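PDB 4OH1: L-iditol 2-dehydrogenase from Clostridium scindens, which probably catalyses the zinc-dependent, NAD+-linked oxidation of L-iditol and related polyols. Local coordinates for residues Ala169-Gly174 / Ala196-Ile201; Gly239-Cys244 / Leu262-Asp267; Thr8-Phe13 / Ser66-Ser71. One frame throughout, in Å; residues are numbered along the deposited sequence.

Interaction 1 of 3, residues Ala169-Gly174 / Ala196-Ile201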
ATOM      1  N   ALA A 169       2.181   7.268 -10.188  1.00 28.84           N
ATOM      2  CA  ALA A 169       1.083   8.225 -10.201  1.00 27.41           C
ATOM      3  C   ALA A 169      -0.203   7.637  -9.661  1.00 29.13           C
ATOM      4  O   ALA A 169      -1.236   8.343  -9.538  1.00 29.50           O
ATOM      5  CB  ALA A 169       0.845   8.673 -11.640  1.00 29.21           C
ATOM      6  N   LYS A 170      -0.173   6.337  -9.379  1.00 29.43           N
ATOM      7  CA  LYS A 170      -1.312   5.661  -8.802  1.00 33.22           C
ATOM      8  C   LYS A 170      -2.551   5.722  -9.674  1.00 34.16           C
ATOM      9  O   LYS A 170      -3.671   5.883  -9.183  1.00 35.67           O
ATOM     10  CB  LYS A 170      -1.572   6.214  -7.416  1.00 35.85           C
ATOM     11  CG  LYS A 170      -0.377   5.881  -6.606  1.00 41.54           C
ATOM     12  CD  LYS A 170      -0.334   6.580  -5.348  1.00 49.35           C
ATOM     13  CE  LYS A 170       0.997   6.300  -4.695  1.00 59.15           C
ATOM     14  NZ  LYS A 170       0.774   6.545  -3.245  1.00 64.73           N
ATOM     15  N   ILE A 171      -2.357   5.519 -10.963  1.00 28.58           N
ATOM     16  CA  ILE A 171      -3.487   5.536 -11.822  1.00 30.17           C
ATOM     17  C   ILE A 171      -4.347   4.364 -11.428  1.00 33.57           C
ATOM     18  O   ILE A 171      -3.841   3.269 -11.259  1.00 30.05           O
ATOM     19  CB  ILE A 171      -3.099   5.424 -13.253  1.00 32.21           C
ATOM     20  CG1 ILE A 171      -2.057   6.523 -13.599  1.00 32.31           C
ATOM     21  CG2 ILE A 171      -4.359   5.587 -14.092  1.00 31.45           C
ATOM     22  CD1 ILE A 171      -1.679   6.579 -15.162  1.00 33.61           C
ATOM     23  N   SER A 172      -5.639   4.580 -11.229  1.00 32.46           N
ATOM     24  CA  SER A 172      -6.527   3.468 -10.853  1.00 31.64           C
ATOM     25  C   SER A 172      -7.956   3.866 -11.153  1.00 31.59           C
ATOM     26  O   SER A 172      -8.216   4.979 -11.623  1.00 34.28           O
ATOM     27  CB  SER A 172      -6.343   3.123  -9.371  1.00 31.95           C
ATOM     28  OG  SER A 172      -6.533   4.262  -8.535  1.00 34.54           O
ATOM     29  N   TYR A 173      -8.876   2.945 -10.909  1.00 31.37           N
ATOM     30  CA  TYR A 173     -10.273   3.089 -11.284  1.00 30.76           C
ATOM     31  C   TYR A 173     -10.810   4.469 -10.966  1.00 31.61           C
ATOM     32  O   TYR A 173     -10.765   4.943  -9.814  1.00 29.16           O
ATOM     33  CB  TYR A 173     -11.120   2.044 -10.547  1.00 34.26           C
ATOM     34  CG  TYR A 173     -10.896   0.594 -10.923  1.00 29.70           C
ATOM     35  CD1 TYR A 173     -11.014   0.176 -12.206  1.00 31.19           C
ATOM     36  CD2 TYR A 173     -10.607  -0.344  -9.952  1.00 29.81           C
ATOM     37  CE1 TYR A 173     -10.826  -1.156 -12.535  1.00 32.32           C
ATOM     38  CE2 TYR A 173     -10.438  -1.640 -10.266  1.00 31.41           C
ATOM     39  CZ  TYR A 173     -10.534  -2.054 -11.552  1.00 31.69           C
ATOM     40  OH  TYR A 173     -10.353  -3.385 -11.859  1.00 32.16           O
ATOM     41  N   GLY A 174     -11.371   5.110 -11.980  1.00 28.30           N
ATOM     42  CA  GLY A 174     -12.092   6.309 -11.706  1.00 33.28           C
ATOM     43  C   GLY A 174     -11.270   7.578 -11.499  1.00 31.37           C
ATOM     44  O   GLY A 174     -11.834   8.644 -11.262  1.00 28.81           O
ATOM     45  N   ALA A 196      -5.604   1.105 -16.749  1.00 32.92           N
ATOM     46  CA  ALA A 196      -5.644   1.169 -15.278  1.00 30.35           C
ATOM     47  C   ALA A 196      -6.962   1.778 -14.751  1.00 31.95           C
ATOM     48  O   ALA A 196      -7.073   2.182 -13.594  1.00 35.34           O
ATOM     49  CB  ALA A 196      -4.472   1.924 -14.823  1.00 30.03           C
ATOM     50  N   GLY A 197      -7.980   1.877 -15.607  1.00 31.45           N
ATOM     51  CA  GLY A 197      -9.240   2.351 -15.169  1.00 31.44           C
ATOM     52  C   GLY A 197      -9.471   3.837 -15.090  1.00 34.55           C
ATOM     53  O   GLY A 197     -10.495   4.275 -14.535  1.00 34.14           O
ATOM     54  N   ALA A 198      -8.599   4.627 -15.699  1.00 30.32           N
ATOM     55  CA  ALA A 198      -8.790   6.044 -15.698  1.00 29.04           C
ATOM     56  C   ALA A 198     -10.047   6.416 -16.416  1.00 32.72           C
ATOM     57  O   ALA A 198     -10.291   5.901 -17.506  1.00 33.59           O
ATOM     58  CB  ALA A 198      -7.633   6.757 -16.312  1.00 30.37           C
ATOM     59  N   SER A 199     -10.824   7.343 -15.825  1.00 31.61           N
ATOM     60  CA  SER A 199     -12.113   7.720 -16.373  1.00 33.97           C
ATOM     61  C   SER A 199     -12.004   9.028 -17.129  1.00 36.99           C
ATOM     62  O   SER A 199     -12.869   9.313 -17.956  1.00 35.01           O
ATOM     63  CB  SER A 199     -13.161   7.791 -15.269  1.00 33.83           C
ATOM     64  OG  SER A 199     -12.671   8.538 -14.164  1.00 36.87           O
ATOM     65  N   THR A 200     -10.960   9.817 -16.864  1.00 34.21           N
ATOM     66  CA  THR A 200     -10.634  10.969 -17.735  1.00 35.80           C
ATOM     67  C   THR A 200      -9.138  11.040 -18.038  1.00 32.99           C
ATOM     68  O   THR A 200      -8.347  10.938 -17.141  1.00 30.69           O
ATOM     69  CB  THR A 200     -11.079  12.264 -17.104  1.00 39.22           C
ATOM     70  OG1 THR A 200     -12.482  12.207 -16.944  1.00 44.21           O
ATOM     71  CG2 THR A 200     -10.760  13.459 -17.987  1.00 39.73           C
ATOM     72  N   ILE A 201      -8.768  11.111 -19.321  1.00 33.33           N
ATOM     73  CA  ILE A 201      -7.349  11.185 -19.738  1.00 33.33           C
ATOM     74  C   ILE A 201      -7.160  12.390 -20.642  1.00 33.54           C
ATOM     75  O   ILE A 201      -7.778  12.467 -21.672  1.00 32.43           O
ATOM     76  CB  ILE A 201      -6.907   9.946 -20.493  1.00 31.83           C
ATOM     77  CG1 ILE A 201      -7.125   8.701 -19.632  1.00 31.70           C
ATOM     78  CG2 ILE A 201      -5.457  10.050 -20.834  1.00 32.02           C
ATOM     79  CD1 ILE A 201      -6.994   7.333 -20.334  1.00 30.86           C
TER

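Interaction 2 of 3, residues Gly239-Cys244 / Leu262-Asp267. With EDO (1,2-ethanediol), chain F.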
ATOM      1  N   GLY A 239     -14.063  18.039 -14.993  1.00 49.77           N
ATOM      2  CA  GLY A 239     -14.913  18.237 -13.846  1.00 50.27           C
ATOM      3  C   GLY A 239     -14.136  18.465 -12.568  1.00 53.31           C
ATOM      4  O   GLY A 239     -14.618  18.154 -11.496  1.00 53.88           O
ATOM      5  N   GLY A 240     -12.950  19.049 -12.665  1.00 49.14           N
ATOM      6  CA  GLY A 240     -12.127  19.190 -11.497  1.00 46.57           C
ATOM      7  C   GLY A 240     -10.678  18.941 -11.816  1.00 42.70           C
ATOM      8  O   GLY A 240     -10.291  18.684 -12.962  1.00 41.79           O
ATOM      9  N   ARG A 241      -9.861  19.097 -10.799  1.00 38.69           N
ATOM     10  CA  ARG A 241      -8.444  18.968 -10.985  1.00 38.35           C
ATOM     11  C   ARG A 241      -8.080  17.466 -11.152  1.00 36.00           C
ATOM     12  O   ARG A 241      -8.923  16.597 -10.936  1.00 36.54           O
ATOM     13  CB  ARG A 241      -7.722  19.659  -9.851  1.00 38.04           C
ATOM     14  CG  ARG A 241      -7.753  21.138 -10.013  1.00 42.91           C
ATOM     15  CD  ARG A 241      -6.795  21.827  -9.111  1.00 43.82           C
ATOM     16  NE  ARG A 241      -7.419  22.000  -7.827  1.00 48.76           N
ATOM     17  CZ  ARG A 241      -6.767  22.163  -6.674  1.00 51.61           C
ATOM     18  NH1 ARG A 241      -5.443  22.085  -6.589  1.00 50.86           N
ATOM     19  NH2 ARG A 241      -7.467  22.346  -5.577  1.00 50.31           N
ATOM     20  N   TYR A 242      -6.857  17.203 -11.609  1.00 33.27           N
ATOM     21  CA  TYR A 242      -6.444  15.878 -11.992  1.00 31.35           C
ATOM     22  C   TYR A 242      -5.854  15.040 -10.871  1.00 30.90           C
ATOM     23  O   TYR A 242      -4.989  15.491 -10.142  1.00 30.77           O
ATOM     24  CB  TYR A 242      -5.499  15.960 -13.189  1.00 31.87           C
ATOM     25  CG  TYR A 242      -6.221  16.362 -14.440  1.00 32.05           C
ATOM     26  CD1 TYR A 242      -6.545  17.692 -14.675  1.00 35.61           C
ATOM     27  CD2 TYR A 242      -6.579  15.441 -15.385  1.00 33.78           C
ATOM     28  CE1 TYR A 242      -7.255  18.064 -15.793  1.00 34.87           C
ATOM     29  CE2 TYR A 242      -7.292  15.818 -16.551  1.00 34.14           C
ATOM     30  CZ  TYR A 242      -7.630  17.111 -16.726  1.00 36.59           C
ATOM     31  OH  TYR A 242      -8.298  17.515 -17.864  1.00 35.59           O
ATOM     32  N   ASP A 243      -6.299  13.797 -10.748  1.00 31.60           N
ATOM     33  CA  ASP A 243      -5.748  12.943  -9.665  1.00 32.15           C
ATOM     34  C   ASP A 243      -4.290  12.507  -9.892  1.00 31.70           C
ATOM     35  O   ASP A 243      -3.547  12.325  -8.945  1.00 27.23           O
ATOM     36  CB  ASP A 243      -6.612  11.725  -9.410  1.00 33.33           C
ATOM     37  CG  ASP A 243      -8.084  12.090  -9.201  1.00 35.63           C
ATOM     38  OD1 ASP A 243      -8.430  12.875  -8.307  1.00 36.26           O
ATOM     39  OD2 ASP A 243      -8.894  11.591  -9.972  1.00 36.35           O
ATOM     40  N   CYS A 244      -3.899  12.402 -11.153  1.00 29.66           N
ATOM     41  CA  CYS A 244      -2.644  11.853 -11.554  1.00 31.01           C
ATOM     42  C   CYS A 244      -2.071  12.803 -12.593  1.00 30.69           C
ATOM     43  O   CYS A 244      -2.750  13.135 -13.543  1.00 31.09           O
ATOM     44  CB  CYS A 244      -2.860  10.494 -12.204  1.00 31.20           C
ATOM     45  SG  CYS A 244      -3.791   9.314 -11.169  1.00 31.52           S
ATOM     46  N   LEU A 262      -2.867  19.538 -10.656  1.00 34.75           N
ATOM     47  CA  LEU A 262      -2.974  18.465  -9.734  1.00 33.07           C
ATOM     48  C   LEU A 262      -4.063  18.705  -8.645  1.00 35.19           C
ATOM     49  O   LEU A 262      -4.093  19.719  -7.987  1.00 34.79           O
ATOM     50  CB  LEU A 262      -1.582  18.242  -9.096  1.00 32.09           C
ATOM     51  CG  LEU A 262      -1.507  16.906  -8.319  1.00 35.78           C
ATOM     52  CD1 LEU A 262      -1.574  15.710  -9.218  1.00 33.21           C
ATOM     53  CD2 LEU A 262      -0.203  16.904  -7.519  1.00 38.25           C
ATOM     54  N   ALA A 263      -4.950  17.744  -8.482  1.00 33.23           N
ATOM     55  CA  ALA A 263      -5.988  17.793  -7.446  1.00 32.08           C
ATOM     56  C   ALA A 263      -5.435  17.688  -6.050  1.00 32.76           C
ATOM     57  O   ALA A 263      -4.292  17.277  -5.845  1.00 33.87           O
ATOM     58  CB  ALA A 263      -6.959  16.687  -7.663  1.00 33.70           C
ATOM     59  N   ARG A 264      -6.263  18.052  -5.068  1.00 34.54           N
ATOM     60  CA  ARG A 264      -5.909  17.866  -3.681  1.00 34.94           C
ATOM     61  C   ARG A 264      -5.699  16.383  -3.449  1.00 34.49           C
ATOM     62  O   ARG A 264      -6.431  15.576  -3.982  1.00 33.69           O
ATOM     63  CB  ARG A 264      -6.988  18.409  -2.741  1.00 39.17           C
ATOM     64  CG  ARG A 264      -7.237  19.889  -2.893  1.00 44.17           C
ATOM     65  CD  ARG A 264      -8.354  20.406  -1.926  1.00 46.54           C
ATOM     66  NE  ARG A 264      -7.810  20.706  -0.605  1.00 48.38           N
ATOM     67  CZ  ARG A 264      -8.559  20.877   0.481  1.00 55.26           C
ATOM     68  NH1 ARG A 264      -9.879  20.763   0.401  1.00 54.09           N
ATOM     69  NH2 ARG A 264      -8.009  21.149   1.660  1.00 56.85           N
ATOM     70  N   ASP A 265      -4.678  16.030  -2.686  1.00 33.34           N
ATOM     71  CA  ASP A 265      -4.296  14.650  -2.506  1.00 33.40           C
ATOM     72  C   ASP A 265      -3.855  13.914  -3.795  1.00 31.43           C
ATOM     73  O   ASP A 265      -3.791  12.706  -3.805  1.00 29.90           O
ATOM     74  CB  ASP A 265      -5.429  13.849  -1.823  1.00 34.12           C
ATOM     75  CG  ASP A 265      -4.916  12.612  -1.107  1.00 39.91           C
ATOM     76  OD1 ASP A 265      -3.791  12.674  -0.523  1.00 40.53           O
ATOM     77  OD2 ASP A 265      -5.617  11.564  -1.103  1.00 44.03           O
ATOM     78  N   GLY A 266      -3.601  14.619  -4.878  1.00 33.09           N
ATOM     79  CA  GLY A 266      -3.189  13.998  -6.126  1.00 33.38           C
ATOM     80  C   GLY A 266      -1.709  13.618  -6.168  1.00 33.88           C
ATOM     81  O   GLY A 266      -0.937  14.037  -5.305  1.00 29.57           O
ATOM     82  N   ASP A 267      -1.323  12.854  -7.197  1.00 30.60           N
ATOM     83  CA  ASP A 267       0.051  12.374  -7.351  1.00 30.49           C
ATOM     84  C   ASP A 267       0.595  12.846  -8.656  1.00 30.26           C
ATOM     85  O   ASP A 267       0.062  12.526  -9.736  1.00 30.57           O
ATOM     86  CB  ASP A 267       0.155  10.862  -7.304  1.00 30.98           C
ATOM     87  CG  ASP A 267      -0.217  10.305  -5.974  1.00 33.00           C
ATOM     88  OD1 ASP A 267       0.691  10.212  -5.130  1.00 35.03           O
ATOM     89  OD2 ASP A 267      -1.409   9.953  -5.775  1.00 34.16           O
TER
HETATM   90  C1  EDO F 405     -11.379  15.491  -7.760  1.00 73.09           C
HETATM   91  O1  EDO F 405     -10.720  14.852  -8.859  1.00 72.86           O
HETATM   92  C2  EDO F 405     -12.804  14.964  -7.673  1.00 74.22           C
HETATM   93  O2  EDO F 405     -12.811  13.526  -7.507  1.00 72.03           O
HETATM   94  O   HOH W   1      -3.681   9.948  -7.110  1.00 33.31           O
HETATM   95  O   HOH W   2      -6.585  13.381  -5.946  1.00 42.83           O

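Interaction 3 of 3, residues Thr8-Phe13 / Ser66-Ser71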
ATOM      1  N   THR A   8      29.338   9.876 -32.300  1.00 52.12           N
ATOM      2  CA  THR A   8      30.647  10.445 -32.670  1.00 56.60           C
ATOM      3  C   THR A   8      30.868  11.911 -32.236  1.00 58.45           C
ATOM      4  O   THR A   8      31.997  12.311 -32.009  1.00 62.70           O
ATOM      5  CB  THR A   8      30.925  10.273 -34.191  1.00 58.29           C
ATOM      6  OG1 THR A   8      29.785  10.683 -34.957  1.00 56.17           O
ATOM      7  CG2 THR A   8      31.226   8.795 -34.514  1.00 55.03           C
ATOM      8  N   SER A   9      29.801  12.693 -32.099  1.00 60.94           N
ATOM      9  CA  SER A   9      29.871  13.999 -31.446  1.00 64.93           C
ATOM     10  C   SER A   9      28.574  14.302 -30.724  1.00 69.01           C
ATOM     11  O   SER A   9      27.534  13.750 -31.067  1.00 68.64           O
ATOM     12  CB  SER A   9      30.104  15.072 -32.493  1.00 67.76           C
ATOM     13  OG  SER A   9      28.935  15.233 -33.285  1.00 70.43           O
ATOM     14  N   ILE A  10      28.628  15.202 -29.745  1.00 78.29           N
ATOM     15  CA  ILE A  10      27.419  15.682 -29.030  1.00 90.78           C
ATOM     16  C   ILE A  10      27.214  17.167 -29.300  1.00 92.47           C
ATOM     17  O   ILE A  10      28.056  17.793 -29.951  1.00 90.38           O
ATOM     18  CB  ILE A  10      27.521  15.493 -27.496  1.00 97.03           C
ATOM     19  CG1 ILE A  10      28.920  15.925 -27.020  1.00104.49           C
ATOM     20  CG2 ILE A  10      27.208  14.031 -27.095  1.00 93.85           C
ATOM     21  CD1 ILE A  10      28.959  16.406 -25.596  1.00110.99           C
ATOM     22  N   ARG A  11      26.118  17.739 -28.788  1.00 97.78           N
ATOM     23  CA  ARG A  11      25.833  19.154 -29.063  1.00106.93           C
ATOM     24  C   ARG A  11      26.988  20.059 -28.619  1.00102.44           C
ATOM     25  O   ARG A  11      27.338  20.047 -27.429  1.00 98.52           O
ATOM     26  CB  ARG A  11      24.539  19.619 -28.387  1.00110.09           C
ATOM     27  CG  ARG A  11      24.187  21.073 -28.766  1.00109.79           C
ATOM     28  CD  ARG A  11      22.723  21.402 -28.518  1.00108.23           C
ATOM     29  NE  ARG A  11      22.348  22.666 -29.146  1.00106.14           N
ATOM     30  CZ  ARG A  11      21.144  23.223 -29.072  1.00103.02           C
ATOM     31  NH1 ARG A  11      20.177  22.648 -28.377  1.00 99.78           N
ATOM     32  NH2 ARG A  11      20.908  24.372 -29.697  1.00109.80           N
ATOM     33  N   ASP A  12      27.564  20.801 -29.580  1.00 98.65           N
ATOM     34  CA  ASP A  12      28.624  21.815 -29.350  1.00102.81           C
ATOM     35  C   ASP A  12      27.949  23.210 -29.308  1.00101.05           C
ATOM     36  O   ASP A  12      27.660  23.803 -30.350  1.00 98.63           O
ATOM     37  CB  ASP A  12      29.711  21.727 -30.464  1.00103.09           C
ATOM     38  CG  ASP A  12      30.928  22.669 -30.236  1.00108.17           C
ATOM     39  OD1 ASP A  12      30.979  23.403 -29.225  1.00104.66           O
ATOM     40  OD2 ASP A  12      31.850  22.675 -31.094  1.00107.34           O
ATOM     41  N   PHE A  13      27.674  23.711 -28.100  1.00 97.38           N
ATOM     42  CA  PHE A  13      27.045  25.020 -27.931  1.00 93.59           C
ATOM     43  C   PHE A  13      27.959  26.180 -28.357  1.00 99.40           C
ATOM     44  O   PHE A  13      27.448  27.126 -28.924  1.00102.18           O
ATOM     45  CB  PHE A  13      26.562  25.221 -26.499  1.00 90.57           C
ATOM     46  CG  PHE A  13      25.394  24.349 -26.122  1.00 87.87           C
ATOM     47  CD1 PHE A  13      24.110  24.658 -26.568  1.00 88.34           C
ATOM     48  CD2 PHE A  13      25.575  23.225 -25.300  1.00 89.65           C
ATOM     49  CE1 PHE A  13      23.007  23.859 -26.202  1.00 87.85           C
ATOM     50  CE2 PHE A  13      24.486  22.405 -24.921  1.00 90.67           C
ATOM     51  CZ  PHE A  13      23.196  22.723 -25.373  1.00 90.42           C
ATOM     52  N   SER A  66      34.577  13.321 -23.379  1.00 93.00           N
ATOM     53  CA  SER A  66      35.758  12.544 -22.970  1.00 96.73           C
ATOM     54  C   SER A  66      35.806  11.160 -23.638  1.00 97.82           C
ATOM     55  O   SER A  66      36.859  10.689 -24.041  1.00 93.45           O
ATOM     56  CB  SER A  66      35.775  12.376 -21.441  1.00 88.58           C
HETATM   57  N   MSE A  67      34.657  10.522 -23.795  1.00 98.02           N
HETATM   58  CA  MSE A  67      34.654   9.125 -24.179  1.00 97.06           C
HETATM   59  C   MSE A  67      33.996   8.791 -25.513  1.00 84.72           C
HETATM   60  O   MSE A  67      33.606   7.639 -25.736  1.00 77.28           O
HETATM   61  CB  MSE A  67      33.957   8.358 -23.099  1.00104.97           C
HETATM   62  CG  MSE A  67      32.513   8.700 -23.003  1.00112.07           C
HETATM   63 SE   MSE A  67      31.701   7.448 -21.825  0.75143.41          SE
HETATM   64  CE  MSE A  67      32.620   5.761 -22.321  1.00134.28           C
ATOM     65  N   LEU A  68      33.873   9.784 -26.391  1.00 77.40           N
ATOM     66  CA  LEU A  68      33.427   9.544 -27.763  1.00 70.27           C
ATOM     67  C   LEU A  68      34.598   8.884 -28.429  1.00 65.95           C
ATOM     68  O   LEU A  68      35.709   9.141 -28.022  1.00 71.60           O
ATOM     69  CB  LEU A  68      33.066  10.853 -28.477  1.00 73.38           C
ATOM     70  CG  LEU A  68      31.954  11.686 -27.813  1.00 74.40           C
ATOM     71  CD1 LEU A  68      31.748  12.969 -28.566  1.00 79.21           C
ATOM     72  CD2 LEU A  68      30.617  10.937 -27.695  1.00 75.88           C
ATOM     73  N   PRO A  69      34.370   7.985 -29.404  1.00 64.08           N
ATOM     74  CA  PRO A  69      33.081   7.464 -29.896  1.00 61.08           C
ATOM     75  C   PRO A  69      32.427   6.493 -28.907  1.00 58.10           C
ATOM     76  O   PRO A  69      33.106   5.675 -28.298  1.00 55.59           O
ATOM     77  CB  PRO A  69      33.443   6.764 -31.212  1.00 60.12           C
ATOM     78  CG  PRO A  69      34.884   6.401 -31.081  1.00 61.77           C
ATOM     79  CD  PRO A  69      35.513   7.321 -30.055  1.00 62.27           C
HETATM   80  N   MSE A  70      31.115   6.599 -28.744  1.00 54.68           N
HETATM   81  CA  MSE A  70      30.443   5.895 -27.668  1.00 54.17           C
HETATM   82  C   MSE A  70      29.347   4.983 -28.194  1.00 49.97           C
HETATM   83  O   MSE A  70      28.510   5.399 -29.004  1.00 46.85           O
HETATM   84  CB  MSE A  70      29.863   6.940 -26.763  1.00 59.35           C
HETATM   85  CG  MSE A  70      29.384   6.435 -25.471  1.00 64.16           C
HETATM   86 SE   MSE A  70      28.515   7.920 -24.558  0.75 75.95          SE
HETATM   87  CE  MSE A  70      26.845   8.160 -25.584  1.00 76.79           C
ATOM     88  N   SER A  71      29.357   3.737 -27.754  1.00 47.48           N
ATOM     89  CA  SER A  71      28.278   2.810 -28.109  1.00 46.45           C
ATOM     90  C   SER A  71      26.995   3.291 -27.479  1.00 46.16           C
ATOM     91  O   SER A  71      27.021   3.941 -26.455  1.00 45.03           O
ATOM     92  CB  SER A  71      28.593   1.391 -27.643  1.00 46.98           C
ATOM     93  OG  SER A  71      28.633   1.353 -26.225  1.00 49.12           O
TER

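Interaction 1 of 3, residues Ala169-Gly174 / Ala196-Ile201
Gly174 and Gly197 carry the one backbone hydrogen bond of this contact. Gly174 N donates to Gly197 O at 2.8 Å, with 159° at the hydrogen. The donor sits above the carbonyl plane, 40° out of it. Two CA-H...O contacts precede it along the chain. Ser172 CA lies 3.1 Å from Ala196 O, and Tyr173 CA lies 3.5 Å from Gly197 O. Gly197 O thus takes both the N-H of Gly174 and the CA-H of Tyr173. Near the end of the contact Ser199 OG comes within 3.0 Å of Gly174 O.

The apolar part is small. With CG1 of Ile171 beside the backbone N (chi1 -54°), CG2 is the branch turned to Ala196, and it meets CB there at 3.7 Å. The same methyl also reaches CB of Ala198, at 4.1 Å. CD1 of the Tyr173 ring lies obliquely past the bare CA of Gly197.

The Tyr173 hydroxyl is held across the subunit interface, by Leu192 O of the second subunit. Gly174 O also accepts from Arg310 of that subunit.

Both segments follow helix ends. Lys170 closes helix 156-168 and Gly197, with positive phi, closes helix 184-194, each in a Schellman motif. The chain then enters the neighbouring parallel strands 176-180 and 200-205 of the Rossmann-type domain. Ile171 also touches Ala193 of helix 184-194, Val177 of strand 176-180, and Cys244 and Leu246 of strand 242-247.

Interaction 2 of 3, residues Gly239-Cys244 / Leu262-Asp267
Tyr242 O and Asp243 O each accept a backbone N-H from residues 262-267. Ala263 N donates to Tyr242 O at 2.8 Å and almost straight, 175° at the hydrogen. Asp267 N donates to Asp243 O at 2.9 Å. Between these bonds residues 263-266 make a type II turn. Leu262 swings its CD1 back to 3.5 Å from Tyr242 O.

Arg241 packs its CB on CA of Ala263. Its chain bends at chi3 (-84°), which lays one guanidinium face over Ala263 CA and Arg264 N. NH1 makes a weak bond to Leu262 O, but its stronger partner is Asp291, in a salt bridge. NH2 touches CG of Arg264, whose guanidinium is nearly parallel to that of Arg241. Arg264 turns its own NH2 to Trp290 O.

Water forms the next shell. One water donates to Asp243 OD1 and to Arg264 O, tying the carboxylate to the turn. Asp243 OD2 takes the N-H of Ser176. A 1,2-ethanediol, probably from the crystallisation liquor, places O1 3.1 Å from Asp243 OD1 and also bonds to Glu110 of the third subunit.

Tyr242 pairs in parallel with Leu262 of strand 262-263, and Cys244 with Asp267 of strand 266-270. Helix 252-261 makes the link a beta-alpha-beta connection. Asp291 holds Arg264 only in a long, weak ion pair, so it may partly offset both arginine charges.

Interaction 3 of 3, residues Thr8-Phe13 / Ser66-Ser71
Leu68 points its side chain at the backbone of residues 8-10 and carries most of the contact. CG is anti to the carbonyl carbon (chi1 -59°), and chi2 is extended at 177°. This sends the CD1 methyl across to residues 8-10. There it lies 3.5 Å from Thr8 O and 3.6 Å from Ser9 CA. The methyl thus packs on main chain more than on side chains.

Ile10 also directs its side chain toward the 66-71 segment. Its CG1 approaches CD1 of Leu68 only loosely, at 4.4 Å. The rest of Ile10 is buried against Ile52 of helix 48-54 and against Glu61, Thr64 and Arg65 of helix 60-66.

Thr8 and Ser9 turn the other way. Their hydroxyls serve strand 20-26: Thr8 OG1 bonds to Asp22 and Thr20, and Ser9 OG to Thr20. The CG2 methyl of Thr8 still comes to 4.5 Å from CB of Pro69, at the outer margin of the contact. A cis peptide bond precedes Pro69 and bends the chain between Leu68 and Met70, a selenomethionine here.

The contact is apolar packing at the surface, where helix 60-66 gives way to the short strand 70-71. That strand, weakly bonded, pairs antiparallel with strand 2-9, which in turn pairs with strand 20-26. The result is a small three-stranded antiparallel sheet, part of the GroES-like catalytic domain found in zinc-containing alcohol dehydrogenases.

In the fold
Interactions 1 and 2 belong to one parallel sheet, the Rossmann-type sheet of the probable NAD-binding domain. Their centres are 11 Å apart and they touch. Ala169 O lies 3.2 Å from Cys244 SG, and CD of Lys170 lies 3.6 Å from Asp267 OD2. Interaction 1 leads into strands 176-180 and 200-205, and interaction 2 into strands 242-247 and 266-270. Both also face other subunits. Interaction 3 lies on the opposite side of the chain's centre. Its centre is 41 Å from each of the others, and the nearest atoms are about 29 Å away. All three lie away from the two zinc sites, including that of Cys46, His74, Glu75 and Glu157.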